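Transcriptional regulator (Actinomyces oris, PDB 5V8C) probably acts as a LytR-Cps2A-Psr phosphotransferase that mediates glycosylation of a protein anchored to the Gram-positive cell wall. Local coordinates at residues P4-I9 / I225-G230; A19-L24 / T109-T114; R72-N77 / I266-N271; L257-R262 / Q272-L277. All coordinates share one frame; numbering follows the deposited sequence.

Contacts 1 and 2 build on one mixed sheet, in which strands 226-228 and 111-115 are neighbours, and the two touch through Thr-226 O to Thr-114 N and Asp-228 OD2 to Leu-112 N. Contact 2 is the buried one, with aromatic stacking on one face and leucines on the other; contact 1 adds the edge strand 5-7 and is richer in exposed polar ends. Contact 4 lies on the opposite side of the chain's centre from contact 1, their centres about 31 Å apart, with contact 3 beside it. These two join a loop to helix 272-280 and to strand 75-77, and like contact 1 are partly buried. They meet at Asn-271, whose ND2 bonds Pro-258 O, and each pairs apolar groups with one direct hydrogen bond.

Contact 1 of 4, residues P4-I9 / I225-G230; sequences PARVDI and ITLDSG
Arg-6 and Leu-227 face each other in a parallel beta bridge, where strand 5-7 joins strand 226-228 as an outermost strand of the central mixed sheet. Four backbone hydrogen bonds run between the two segments, among them Leu-227 N to Ala-5 O at 2.9 Å. On the face bearing Arg-6 and Leu-227, two bends in the arginine chain, at chi2 (-56°) and chi3 (-72°), curl it back over its neighbour: CB of Leu-227 sits 4.2 Å from the guanidinium plane, toward the rim of that face. NH2 then makes two weak bonds, to Asp-228 O at 3.4 Å and to Ser-229 O at 3.5 Å, the latter at the edge of the group. A long charged chain suits this exposed margin, whereas Leu-227 is buried, with CD1 against Pro-4 CG and both residues touching Leu-233 of helix 233-248. The reverse face carries short or branched residues: Ala-5 CB lies beside Thr-226, and Val-7 crosses Thr-226 at about a right angle. Asp-228, on this same face, turns OD2 to Leu-112 N in the next strand. Beyond the strands, Ser-229 OG donates to Asp-8 OD1 at 2.9 Å, coming from above the carboxylate plane.

Contact 2 of 4, residues A19-L24 / T109-T114; sequences AGETWL and TTHLVT
His-111 lies over the indole of Trp-23, and its CB, CG, CD2 and NE2 each have a neighbour across the contact. CB stands over the middle of the six-membered ring, 3.5 Å from its centroid, in a CH-pi contact. With CG anti to the carbonyl carbon (chi1 -57°), the imidazole continues over the same indole face as an offset stack, planes 30° apart, and CD2 comes within 3.5 Å of Trp-23 CE2. At the tip, NE2 gives a weak bond of 3.5 Å to Glu-21 OE1, the carboxylate standing nearly perpendicular to the imidazole. The other oxygen, OE2, takes Trp-23 NE1 at 2.8 Å, straight and in the indole plane; one glutamate thus fixes the indole firmly and the imidazole only weakly. These pairs sit within a three-layer alpha/beta/alpha fold: strands 23-28 and 111-115 run parallel, the indole touches Leu-236 and Leu-239 of helix 233-248, and the leucines of the opposite face meet helix 94-105. There Leu-24 CD2 touches Leu-112 CD1 at 3.8 Å, the two chains side by side and pointing the same way. Putting an alanine at Trp-23 would probably strip His-111 of its stacking surface, leave Glu-21 OE2 without this N-H and open a gap beside Val-113 CG2. Where the parallel pairing begins, Thr-22 O accepts from Thr-110 N at 2.8 Å and, weakly, from His-111 N.

Contact 3 of 4, residues R72-N77 / I266-N271; sequences RDLTIN and IIVSPN. With PO4 (phosphate ion), chain C.
Thr-75 N donates to Val-268 O at 2.8 Å with an almost straight N-H (174°), the single direct hydrogen bond between these segments. Apolar groups gather on both sides of it. CD1 of Leu-74, carried across by a CG anti to the backbone N (chi1 172°), reaches the Pro-270 ring with 4.0 Å to CG; Ile-76 CG2 meets the same CG at 3.9 Å, crossing at about a right angle. Rigid and apolar, the ring suits a spot that Leu-105 of helix 94-105 also touches, just ahead of Asn-271, the N-cap residue of helix 272-280. An alanine in place of Pro-270 would probably leave a gap between Leu-74, Ile-76 and Leu-105 and let the chain ahead of the helix turn more freely. Nearer the surface, Ile-267 CD1 rests on Thr-75 CB at 3.8 Å, and Val-268 crosses the Asp-73 side chain at about a right angle, CG1 meeting OD2. Arg-72 points elsewhere: its NH2 makes a weak bond of 3.5 Å to O3 of a phosphate ion that probably came from the crystallisation liquor. An arginine in weak contact with an anion, and touching Asp-53, is consistent with the polyprenyl-pyrophosphate pocket of LytR-Cps2A-Psr enzymes.

Contact 4 of 4, residues L257-R262 / Q272-L277; sequences LPTGPR and QESRDL
Pro-258 lays its ring against the first turns of helix 272-280, each ring carbon meeting a different part of it. CB approaches Glu-273 OE1 at 3.9 Å, CG lies by the backbone carbonyl of Glu-273, and CD reaches CG of Leu-277 at 4.0 Å. Glu-273 and Leu-277 are one helical turn apart, which puts both on the side that receives the ring. Pro-258 is the centre of an inverse gamma turn, and the phi its ring restricts (-74°) fits that bend. The turn presents the Pro-258 carbonyl to Ser-274, whose OG donates to Pro-258 O at 2.7 Å from well above the carbonyl plane (67° out of it). The same oxygen also accepts from Asn-271 ND2, so two side chains at the helix start hold one loop carbonyl. A serine fits here: it is small enough to be buried under the loop, yet supplies the hydroxyl, which a chi1 of -55°, with OG anti to its own carbonyl carbon, turns to Pro-258 O. Beside it, Leu-257 divides its two methyls, CD1 against Ser-274 CB at 3.8 Å and CD2 against Leu-277 CD1 at 3.8 Å. The loop leaves the edge strand 252-256, where Leu-257 still shares a backbone hydrogen bond with Asn-69, and Leu-257 packs on Pro-71 and Leu-74, wedged between the end of strand 65-70 and helix 272-280.

Contact 1 of 4, residues P4-I9 / I225-G230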
loop_
_atom_site.group_PDB
_atom_site.type_symbol
_atom_site.label_atom_id
_atom_site.label_comp_id
_atom_site.label_asym_id
_atom_site.label_seq_id
_atom_site.Cartn_x
_atom_site.Cartn_y
_atom_site.Cartn_z
ATOM N N PRO A 4 -13.641 14.349 -0.824
ATOM C CA PRO A 4 -12.638 13.593 -1.585
ATOM C C PRO A 4 -12.727 13.839 -3.082
ATOM O O PRO A 4 -13.812 14.127 -3.590
ATOM C CB PRO A 4 -12.970 12.135 -1.247
ATOM C CG PRO A 4 -14.435 12.146 -0.985
ATOM C CD PRO A 4 -14.708 13.463 -0.307
ATOM N N ALA A 5 -11.598 13.674 -3.797
ATOM C CA ALA A 5 -11.578 13.763 -5.255
ATOM C C ALA A 5 -12.240 12.495 -5.793
ATOM O O ALA A 5 -12.170 11.439 -5.151
ATOM C CB ALA A 5 -10.149 13.859 -5.760
ATOM N N ARG A 6 -12.948 12.606 -6.914
ATOM C CA ARG A 6 -13.646 11.444 -7.448
ATOM C C ARG A 6 -13.100 10.980 -8.795
ATOM O O ARG A 6 -12.647 11.792 -9.610
ATOM C CB ARG A 6 -15.168 11.663 -7.504
ATOM C CG ARG A 6 -15.786 12.279 -6.242
ATOM C CD ARG A 6 -15.509 11.495 -4.969
ATOM N NE ARG A 6 -16.263 10.247 -4.916
ATOM C CZ ARG A 6 -17.012 9.877 -3.885
ATOM N NH1 ARG A 6 -17.104 10.653 -2.810
ATOM N NH2 ARG A 6 -17.677 8.733 -3.919
ATOM N N VAL A 7 -13.104 9.661 -9.003
ATOM C CA VAL A 7 -12.661 9.058 -10.248
ATOM C C VAL A 7 -13.655 8.005 -10.686
ATOM O O VAL A 7 -14.089 7.188 -9.878
ATOM C CB VAL A 7 -11.208 8.514 -10.218
ATOM C CG1 VAL A 7 -10.199 9.629 -10.449
ATOM C CG2 VAL A 7 -10.910 7.765 -8.921
ATOM N N ASP A 8 -14.045 8.039 -11.958
ATOM C CA ASP A 8 -14.945 7.023 -12.470
ATOM C C ASP A 8 -14.107 5.787 -12.779
ATOM O O ASP A 8 -13.135 5.873 -13.533
ATOM C CB ASP A 8 -15.701 7.521 -13.719
ATOM C CG ASP A 8 -16.580 8.739 -13.480
ATOM O OD1 ASP A 8 -17.590 8.613 -12.744
ATOM O OD2 ASP A 8 -16.295 9.802 -14.078
ATOM N N ILE A 9 -14.406 4.674 -12.102
ATOM C CA ILE A 9 -13.726 3.411 -12.341
ATOM C C ILE A 9 -14.757 2.330 -12.568
ATOM O O ILE A 9 -15.713 2.215 -11.797
ATOM C CB ILE A 9 -12.694 3.057 -11.215
ATOM C CG1 ILE A 9 -11.306 3.624 -11.541
ATOM C CG2 ILE A 9 -12.587 1.537 -10.955
ATOM C CD1 ILE A 9 -11.035 4.849 -10.904
ATOM N N ILE A 225 -7.651 12.515 -0.116
ATOM C CA ILE A 225 -7.905 11.182 -0.649
ATOM C C ILE A 225 -8.689 11.284 -1.943
ATOM O O ILE A 225 -9.539 12.165 -2.097
ATOM C CB ILE A 225 -8.701 10.372 0.435
ATOM C CG1 ILE A 225 -7.763 9.652 1.437
ATOM C CG2 ILE A 225 -9.777 9.406 -0.119
ATOM C CD1 ILE A 225 -6.619 9.018 0.888
ATOM N N THR A 226 -8.447 10.333 -2.848
ATOM C CA THR A 226 -9.211 10.183 -4.072
ATOM C C THR A 226 -9.931 8.834 -3.974
ATOM O O THR A 226 -9.325 7.840 -3.579
ATOM C CB THR A 226 -8.308 10.353 -5.298
ATOM O OG1 THR A 226 -7.631 11.605 -5.201
ATOM C CG2 THR A 226 -9.079 10.297 -6.602
ATOM N N LEU A 227 -11.245 8.834 -4.238
ATOM C CA LEU A 227 -12.117 7.661 -4.184
ATOM C C LEU A 227 -12.766 7.435 -5.537
ATOM O O LEU A 227 -13.086 8.408 -6.230
ATOM C CB LEU A 227 -13.259 7.884 -3.170
ATOM C CG LEU A 227 -12.932 7.868 -1.686
ATOM C CD1 LEU A 227 -14.183 8.135 -0.865
ATOM C CD2 LEU A 227 -12.270 6.553 -1.265
ATOM N N ASP A 228 -13.079 6.165 -5.868
ATOM C CA ASP A 228 -13.845 5.896 -7.076
ATOM C C ASP A 228 -15.263 6.429 -6.856
ATOM O O ASP A 228 -15.666 6.636 -5.713
ATOM C CB ASP A 228 -13.844 4.402 -7.446
ATOM C CG ASP A 228 -14.582 3.522 -6.469
ATOM O OD1 ASP A 228 -15.808 3.324 -6.652
ATOM O OD2 ASP A 228 -13.939 3.016 -5.534
ATOM N N SER A 229 -15.997 6.685 -7.937
ATOM C CA SER A 229 -17.342 7.251 -7.877
ATOM C C SER A 229 -18.344 6.388 -7.119
ATOM O O SER A 229 -19.217 6.937 -6.455
ATOM C CB SER A 229 -17.852 7.555 -9.279
ATOM O OG SER A 229 -16.986 8.453 -9.955
ATOM N N GLY A 230 -18.176 5.065 -7.174
ATOM C CA GLY A 230 -19.090 4.109 -6.549
ATOM C C GLY A 230 -18.871 3.809 -5.080
ATOM O O GLY A 230 -19.693 3.130 -4.459
HETATM O O HOH W 1 -16.349 4.600 -10.059
#

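Contact 2 of 4, residues A19-L24 / T109-T114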
loop_
_atom_site.group_PDB
_atom_site.type_symbol
_atom_site.label_atom_id
_atom_site.label_comp_id
_atom_site.label_asym_id
_atom_site.label_seq_id
_atom_site.Cartn_x
_atom_site.Cartn_y
_atom_site.Cartn_z
ATOM N N ALA A 19 -13.891 -14.069 -2.607
ATOM C CA ALA A 19 -13.482 -12.688 -2.837
ATOM C C ALA A 19 -14.654 -11.763 -2.528
ATOM O O ALA A 19 -15.581 -11.632 -3.335
ATOM C CB ALA A 19 -13.004 -12.500 -4.272
ATOM N N GLY A 20 -14.643 -11.210 -1.319
ATOM C CA GLY A 20 -15.691 -10.317 -0.847
ATOM C C GLY A 20 -15.324 -8.869 -1.072
ATOM O O GLY A 20 -15.109 -8.445 -2.214
ATOM N N GLU A 21 -15.236 -8.101 0.020
ATOM C CA GLU A 21 -14.857 -6.696 -0.064
ATOM C C GLU A 21 -13.329 -6.575 -0.152
ATOM O O GLU A 21 -12.614 -7.045 0.740
ATOM C CB GLU A 21 -15.417 -5.909 1.126
ATOM C CG GLU A 21 -15.279 -4.405 0.979
ATOM C CD GLU A 21 -16.084 -3.601 1.981
ATOM O OE1 GLU A 21 -17.313 -3.466 1.783
ATOM O OE2 GLU A 21 -15.483 -3.094 2.954
ATOM N N THR A 22 -12.832 -6.023 -1.261
ATOM C CA THR A 22 -11.393 -5.833 -1.414
ATOM C C THR A 22 -11.100 -4.394 -1.896
ATOM O O THR A 22 -11.501 -3.981 -2.990
ATOM C CB THR A 22 -10.708 -6.967 -2.210
ATOM O OG1 THR A 22 -9.521 -6.487 -2.846
ATOM C CG2 THR A 22 -11.623 -7.650 -3.203
ATOM N N TRP A 23 -10.487 -3.617 -0.993
ATOM C CA TRP A 23 -10.086 -2.229 -1.191
ATOM C C TRP A 23 -8.696 -2.200 -1.797
ATOM O O TRP A 23 -7.818 -2.962 -1.381
ATOM C CB TRP A 23 -10.062 -1.488 0.161
ATOM C CG TRP A 23 -11.416 -1.272 0.767
ATOM C CD1 TRP A 23 -12.230 -2.215 1.322
ATOM C CD2 TRP A 23 -12.106 -0.021 0.893
ATOM N NE1 TRP A 23 -13.392 -1.633 1.771
ATOM C CE2 TRP A 23 -13.350 -0.288 1.511
ATOM C CE3 TRP A 23 -11.793 1.307 0.548
ATOM C CZ2 TRP A 23 -14.279 0.722 1.791
ATOM C CZ3 TRP A 23 -12.748 2.293 0.755
ATOM C CH2 TRP A 23 -13.974 1.996 1.366
ATOM N N LEU A 24 -8.499 -1.348 -2.798
ATOM C CA LEU A 24 -7.194 -1.193 -3.401
ATOM C C LEU A 24 -6.692 0.175 -2.973
ATOM O O LEU A 24 -7.362 1.189 -3.216
ATOM C CB LEU A 24 -7.266 -1.321 -4.932
ATOM C CG LEU A 24 -5.957 -1.112 -5.713
ATOM C CD1 LEU A 24 -4.846 -2.061 -5.237
ATOM C CD2 LEU A 24 -6.186 -1.267 -7.207
ATOM N N THR A 109 -11.208 -5.803 -7.481
ATOM C CA THR A 109 -11.314 -4.606 -6.659
ATOM C C THR A 109 -12.779 -4.163 -6.480
ATOM O O THR A 109 -13.497 -3.943 -7.451
ATOM C CB THR A 109 -10.394 -3.520 -7.224
ATOM O OG1 THR A 109 -9.055 -3.995 -7.144
ATOM C CG2 THR A 109 -10.501 -2.202 -6.481
ATOM N N THR A 110 -13.198 -4.030 -5.221
ATOM C CA THR A 110 -14.542 -3.620 -4.820
ATOM C C THR A 110 -14.584 -2.098 -4.574
ATOM O O THR A 110 -15.556 -1.440 -4.953
ATOM C CB THR A 110 -14.978 -4.487 -3.621
ATOM O OG1 THR A 110 -15.211 -5.814 -4.093
ATOM C CG2 THR A 110 -16.233 -3.978 -2.929
ATOM N N HIS A 111 -13.506 -1.542 -3.981
ATOM C CA HIS A 111 -13.388 -0.116 -3.674
ATOM C C HIS A 111 -11.983 0.398 -4.002
ATOM O O HIS A 111 -11.039 -0.389 -4.046
ATOM C CB HIS A 111 -13.713 0.136 -2.196
ATOM C CG HIS A 111 -15.067 -0.336 -1.783
ATOM N ND1 HIS A 111 -16.211 0.344 -2.149
ATOM C CD2 HIS A 111 -15.417 -1.412 -1.042
ATOM C CE1 HIS A 111 -17.215 -0.325 -1.610
ATOM N NE2 HIS A 111 -16.787 -1.396 -0.941
ATOM N N LEU A 112 -11.836 1.710 -4.219
ATOM C CA LEU A 112 -10.538 2.268 -4.573
ATOM C C LEU A 112 -10.219 3.556 -3.826
ATOM O O LEU A 112 -11.006 4.513 -3.869
ATOM C CB LEU A 112 -10.394 2.476 -6.099
ATOM C CG LEU A 112 -9.047 3.109 -6.541
ATOM C CD1 LEU A 112 -7.938 2.070 -6.656
ATOM C CD2 LEU A 112 -9.187 3.892 -7.821
ATOM N N VAL A 113 -9.026 3.583 -3.186
ATOM C CA VAL A 113 -8.471 4.740 -2.487
ATOM C C VAL A 113 -7.121 5.093 -3.126
ATOM O O VAL A 113 -6.262 4.220 -3.298
ATOM C CB VAL A 113 -8.346 4.537 -0.951
ATOM C CG1 VAL A 113 -8.041 5.858 -0.249
ATOM C CG2 VAL A 113 -9.609 3.912 -0.372
ATOM N N THR A 114 -6.953 6.368 -3.492
ATOM C CA THR A 114 -5.739 6.890 -4.113
ATOM C C THR A 114 -5.201 8.051 -3.284
ATOM O O THR A 114 -5.961 8.919 -2.859
ATOM C CB THR A 114 -6.017 7.222 -5.583
ATOM O OG1 THR A 114 -6.096 5.993 -6.301
ATOM C CG2 THR A 114 -4.967 8.130 -6.209
#

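Contact 3 of 4, residues R72-N77 / I266-N271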
loop_
_atom_site.group_PDB
_atom_site.type_symbol
_atom_site.label_atom_id
_atom_site.label_comp_id
_atom_site.label_asym_id
_atom_site.label_seq_id
_atom_site.Cartn_x
_atom_site.Cartn_y
_atom_site.Cartn_z
ATOM N N ARG A 72 5.809 -3.231 -5.856
ATOM C CA ARG A 72 5.676 -2.385 -7.051
ATOM C C ARG A 72 6.434 -2.905 -8.288
ATOM O O ARG A 72 5.991 -2.694 -9.418
ATOM C CB ARG A 72 6.081 -0.929 -6.729
ATOM C CG ARG A 72 7.565 -0.752 -6.358
ATOM C CD ARG A 72 7.984 0.690 -6.084
ATOM N NE ARG A 72 7.775 1.580 -7.232
ATOM C CZ ARG A 72 8.596 1.675 -8.275
ATOM N NH1 ARG A 72 9.677 0.907 -8.349
ATOM N NH2 ARG A 72 8.337 2.530 -9.256
ATOM N N ASP A 73 7.578 -3.568 -8.061
ATOM C CA ASP A 73 8.445 -4.102 -9.114
ATOM C C ASP A 73 7.927 -5.424 -9.673
ATOM O O ASP A 73 8.414 -5.874 -10.703
ATOM C CB ASP A 73 9.901 -4.225 -8.621
ATOM C CG ASP A 73 10.067 -4.865 -7.247
ATOM O OD1 ASP A 73 9.582 -4.273 -6.251
ATOM O OD2 ASP A 73 10.741 -5.921 -7.158
ATOM N N LEU A 74 6.903 -6.017 -9.027
ATOM C CA LEU A 74 6.301 -7.280 -9.465
ATOM C C LEU A 74 5.662 -7.146 -10.861
ATOM O O LEU A 74 4.859 -6.248 -11.091
ATOM C CB LEU A 74 5.280 -7.763 -8.419
ATOM C CG LEU A 74 4.408 -8.967 -8.778
ATOM C CD1 LEU A 74 5.119 -10.286 -8.472
ATOM C CD2 LEU A 74 3.070 -8.888 -8.077
ATOM N N THR A 75 6.051 -8.028 -11.787
ATOM C CA THR A 75 5.551 -8.048 -13.162
ATOM C C THR A 75 4.409 -9.061 -13.247
ATOM O O THR A 75 4.508 -10.143 -12.668
ATOM C CB THR A 75 6.699 -8.368 -14.128
ATOM O OG1 THR A 75 7.830 -7.560 -13.797
ATOM C CG2 THR A 75 6.324 -8.163 -15.586
ATOM N N ILE A 76 3.308 -8.686 -13.911
ATOM C CA ILE A 76 2.118 -9.528 -14.055
ATOM C C ILE A 76 1.518 -9.417 -15.477
ATOM O O ILE A 76 1.951 -8.566 -16.254
ATOM C CB ILE A 76 1.053 -9.173 -12.972
ATOM C CG1 ILE A 76 0.665 -7.680 -13.028
ATOM C CG2 ILE A 76 1.486 -9.608 -11.564
ATOM C CD1 ILE A 76 -0.756 -7.380 -12.630
ATOM N N ASN A 77 0.487 -10.232 -15.789
ATOM C CA ASN A 77 -0.229 -10.141 -17.061
ATOM C C ASN A 77 -1.229 -8.978 -16.969
ATOM O O ASN A 77 -2.317 -9.143 -16.410
ATOM C CB ASN A 77 -0.932 -11.472 -17.401
ATOM C CG ASN A 77 -1.578 -11.538 -18.775
ATOM O OD1 ASN A 77 -2.469 -12.357 -19.026
ATOM N ND2 ASN A 77 -1.135 -10.709 -19.713
ATOM N N ILE A 266 15.806 -11.997 -13.498
ATOM C CA ILE A 266 15.786 -10.657 -14.096
ATOM C C ILE A 266 14.420 -10.029 -13.839
ATOM O O ILE A 266 14.349 -8.932 -13.307
ATOM C CB ILE A 266 16.127 -10.687 -15.616
ATOM C CG1 ILE A 266 17.480 -11.374 -15.900
ATOM C CG2 ILE A 266 16.044 -9.294 -16.253
ATOM C CD1 ILE A 266 18.704 -10.475 -15.870
ATOM N N ILE A 267 13.345 -10.731 -14.209
ATOM C CA ILE A 267 11.975 -10.270 -14.005
ATOM C C ILE A 267 11.378 -10.915 -12.736
ATOM O O ILE A 267 11.507 -12.128 -12.543
ATOM C CB ILE A 267 11.087 -10.439 -15.283
ATOM C CG1 ILE A 267 10.244 -11.724 -15.270
ATOM C CG2 ILE A 267 11.891 -10.323 -16.581
ATOM C CD1 ILE A 267 8.789 -11.455 -14.980
ATOM N N VAL A 268 10.771 -10.098 -11.858
ATOM C CA VAL A 268 10.166 -10.599 -10.621
ATOM C C VAL A 268 8.701 -10.977 -10.895
ATOM O O VAL A 268 7.836 -10.122 -11.097
ATOM C CB VAL A 268 10.402 -9.689 -9.371
ATOM C CG1 VAL A 268 10.536 -8.214 -9.736
ATOM C CG2 VAL A 268 9.351 -9.908 -8.281
ATOM N N SER A 269 8.465 -12.281 -11.004
ATOM C CA SER A 269 7.170 -12.843 -11.362
ATOM C C SER A 269 6.475 -13.535 -10.179
ATOM O O SER A 269 7.154 -14.016 -9.268
ATOM C CB SER A 269 7.345 -13.829 -12.516
ATOM O OG SER A 269 6.529 -13.470 -13.619
ATOM N N PRO A 270 5.127 -13.653 -10.186
ATOM C CA PRO A 270 4.465 -14.391 -9.099
ATOM C C PRO A 270 4.794 -15.878 -9.177
ATOM O O PRO A 270 4.718 -16.478 -10.254
ATOM C CB PRO A 270 2.965 -14.129 -9.331
ATOM C CG PRO A 270 2.892 -13.042 -10.375
ATOM C CD PRO A 270 4.149 -13.168 -11.178
ATOM N N ASN A 271 5.227 -16.449 -8.047
ATOM C CA ASN A 271 5.558 -17.871 -7.943
ATOM C C ASN A 271 4.399 -18.654 -7.315
ATOM O O ASN A 271 3.342 -18.070 -7.047
ATOM C CB ASN A 271 6.867 -18.078 -7.156
ATOM C CG ASN A 271 6.936 -17.456 -5.776
ATOM O OD1 ASN A 271 8.011 -17.350 -5.186
ATOM N ND2 ASN A 271 5.816 -17.044 -5.215
HETATM P P PO4 C . 12.251 3.143 -11.178
HETATM O O1 PO4 C . 12.872 3.652 -12.561
HETATM O O2 PO4 C . 11.710 1.649 -11.371
HETATM O O3 PO4 C . 11.032 4.093 -10.760
HETATM O O4 PO4 C . 13.339 3.173 -10.070
#

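Contact 4 of 4, residues L257-R262 / Q272-L277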
loop_
_atom_site.group_PDB
_atom_site.type_symbol
_atom_site.label_atom_id
_atom_site.label_comp_id
_atom_site.label_asym_id
_atom_site.label_seq_id
_atom_site.Cartn_x
_atom_site.Cartn_y
_atom_site.Cartn_z
ATOM N N LEU A 257 3.538 -10.044 -0.174
ATOM C CA LEU A 257 3.346 -11.083 -1.182
ATOM C C LEU A 257 4.653 -11.895 -1.296
ATOM O O LEU A 257 5.713 -11.310 -1.540
ATOM C CB LEU A 257 3.018 -10.391 -2.517
ATOM C CG LEU A 257 1.992 -11.003 -3.483
ATOM C CD1 LEU A 257 2.629 -11.363 -4.796
ATOM C CD2 LEU A 257 1.188 -12.130 -2.869
ATOM N N PRO A 258 4.637 -13.208 -1.004
ATOM C CA PRO A 258 5.897 -13.972 -1.043
ATOM C C PRO A 258 6.432 -14.279 -2.446
ATOM O O PRO A 258 6.126 -15.328 -3.016
ATOM C CB PRO A 258 5.574 -15.239 -0.242
ATOM C CG PRO A 258 4.109 -15.399 -0.358
ATOM C CD PRO A 258 3.490 -14.060 -0.640
ATOM N N THR A 259 7.258 -13.381 -2.994
ATOM C CA THR A 259 7.875 -13.597 -4.310
ATOM C C THR A 259 9.208 -14.327 -4.144
ATOM O O THR A 259 9.800 -14.283 -3.066
ATOM C CB THR A 259 8.041 -12.271 -5.069
ATOM O OG1 THR A 259 9.003 -11.448 -4.406
ATOM C CG2 THR A 259 6.725 -11.521 -5.237
ATOM N N GLY A 260 9.674 -14.973 -5.207
ATOM C CA GLY A 260 10.945 -15.693 -5.203
ATOM C C GLY A 260 12.152 -14.800 -4.971
ATOM O O GLY A 260 12.016 -13.570 -4.977
ATOM N N PRO A 261 13.356 -15.376 -4.732
ATOM C CA PRO A 261 14.536 -14.526 -4.480
ATOM C C PRO A 261 14.719 -13.483 -5.576
ATOM O O PRO A 261 14.856 -13.832 -6.751
ATOM C CB PRO A 261 15.690 -15.529 -4.408
ATOM C CG PRO A 261 15.052 -16.807 -3.999
ATOM C CD PRO A 261 13.706 -16.809 -4.667
ATOM N N ARG A 262 14.591 -12.200 -5.189
ATOM C CA ARG A 262 14.618 -11.046 -6.091
ATOM C C ARG A 262 15.895 -10.943 -6.941
ATOM O O ARG A 262 15.820 -10.529 -8.102
ATOM C CB ARG A 262 14.354 -9.742 -5.320
ATOM N N GLN A 272 4.597 -19.965 -7.069
ATOM C CA GLN A 272 3.585 -20.808 -6.436
ATOM C C GLN A 272 3.183 -20.255 -5.054
ATOM O O GLN A 272 1.985 -20.155 -4.779
ATOM C CB GLN A 272 4.056 -22.268 -6.353
ATOM C CG GLN A 272 3.004 -23.236 -5.813
ATOM C CD GLN A 272 1.813 -23.382 -6.729
ATOM O OE1 GLN A 272 1.872 -24.053 -7.765
ATOM N NE2 GLN A 272 0.692 -22.784 -6.347
ATOM N N GLU A 273 4.172 -19.838 -4.222
ATOM C CA GLU A 273 3.925 -19.249 -2.894
ATOM C C GLU A 273 2.923 -18.081 -2.971
ATOM O O GLU A 273 1.965 -18.043 -2.193
ATOM C CB GLU A 273 5.229 -18.743 -2.262
ATOM C CG GLU A 273 6.047 -19.778 -1.514
ATOM C CD GLU A 273 7.196 -19.147 -0.748
ATOM O OE1 GLU A 273 7.011 -18.838 0.452
ATOM O OE2 GLU A 273 8.249 -18.873 -1.371
ATOM N N SER A 274 3.143 -17.150 -3.922
ATOM C CA SER A 274 2.302 -15.981 -4.169
ATOM C C SER A 274 0.879 -16.383 -4.581
ATOM O O SER A 274 -0.086 -15.827 -4.056
ATOM C CB SER A 274 2.920 -15.104 -5.253
ATOM O OG SER A 274 4.253 -14.747 -4.929
ATOM N N ARG A 275 0.755 -17.356 -5.505
ATOM C CA ARG A 275 -0.531 -17.829 -6.018
ATOM C C ARG A 275 -1.394 -18.490 -4.946
ATOM O O ARG A 275 -2.612 -18.300 -4.955
ATOM C CB ARG A 275 -0.337 -18.765 -7.225
ATOM C CG ARG A 275 0.249 -18.076 -8.464
ATOM C CD ARG A 275 -0.821 -17.430 -9.327
ATOM N NE ARG A 275 -0.336 -16.230 -10.012
ATOM C CZ ARG A 275 0.026 -16.189 -11.289
ATOM N NH1 ARG A 275 -0.028 -17.285 -12.037
ATOM N NH2 ARG A 275 0.445 -15.054 -11.830
ATOM N N ASP A 276 -0.768 -19.251 -4.022
ATOM C CA ASP A 276 -1.474 -19.947 -2.933
ATOM C C ASP A 276 -1.991 -18.958 -1.897
ATOM O O ASP A 276 -3.158 -19.026 -1.511
ATOM C CB ASP A 276 -0.563 -20.987 -2.251
ATOM C CG ASP A 276 -0.010 -22.061 -3.170
ATOM O OD1 ASP A 276 -0.792 -22.613 -3.981
ATOM O OD2 ASP A 276 1.187 -22.400 -3.029
ATOM N N LEU A 277 -1.113 -18.039 -1.452
ATOM C CA LEU A 277 -1.426 -16.973 -0.506
ATOM C C LEU A 277 -2.613 -16.169 -1.043
ATOM O O LEU A 277 -3.511 -15.837 -0.284
ATOM C CB LEU A 277 -0.179 -16.075 -0.341
ATOM C CG LEU A 277 -0.130 -15.002 0.785
ATOM C CD1 LEU A 277 -0.394 -13.617 0.247
ATOM C CD2 LEU A 277 -1.011 -15.346 1.983
#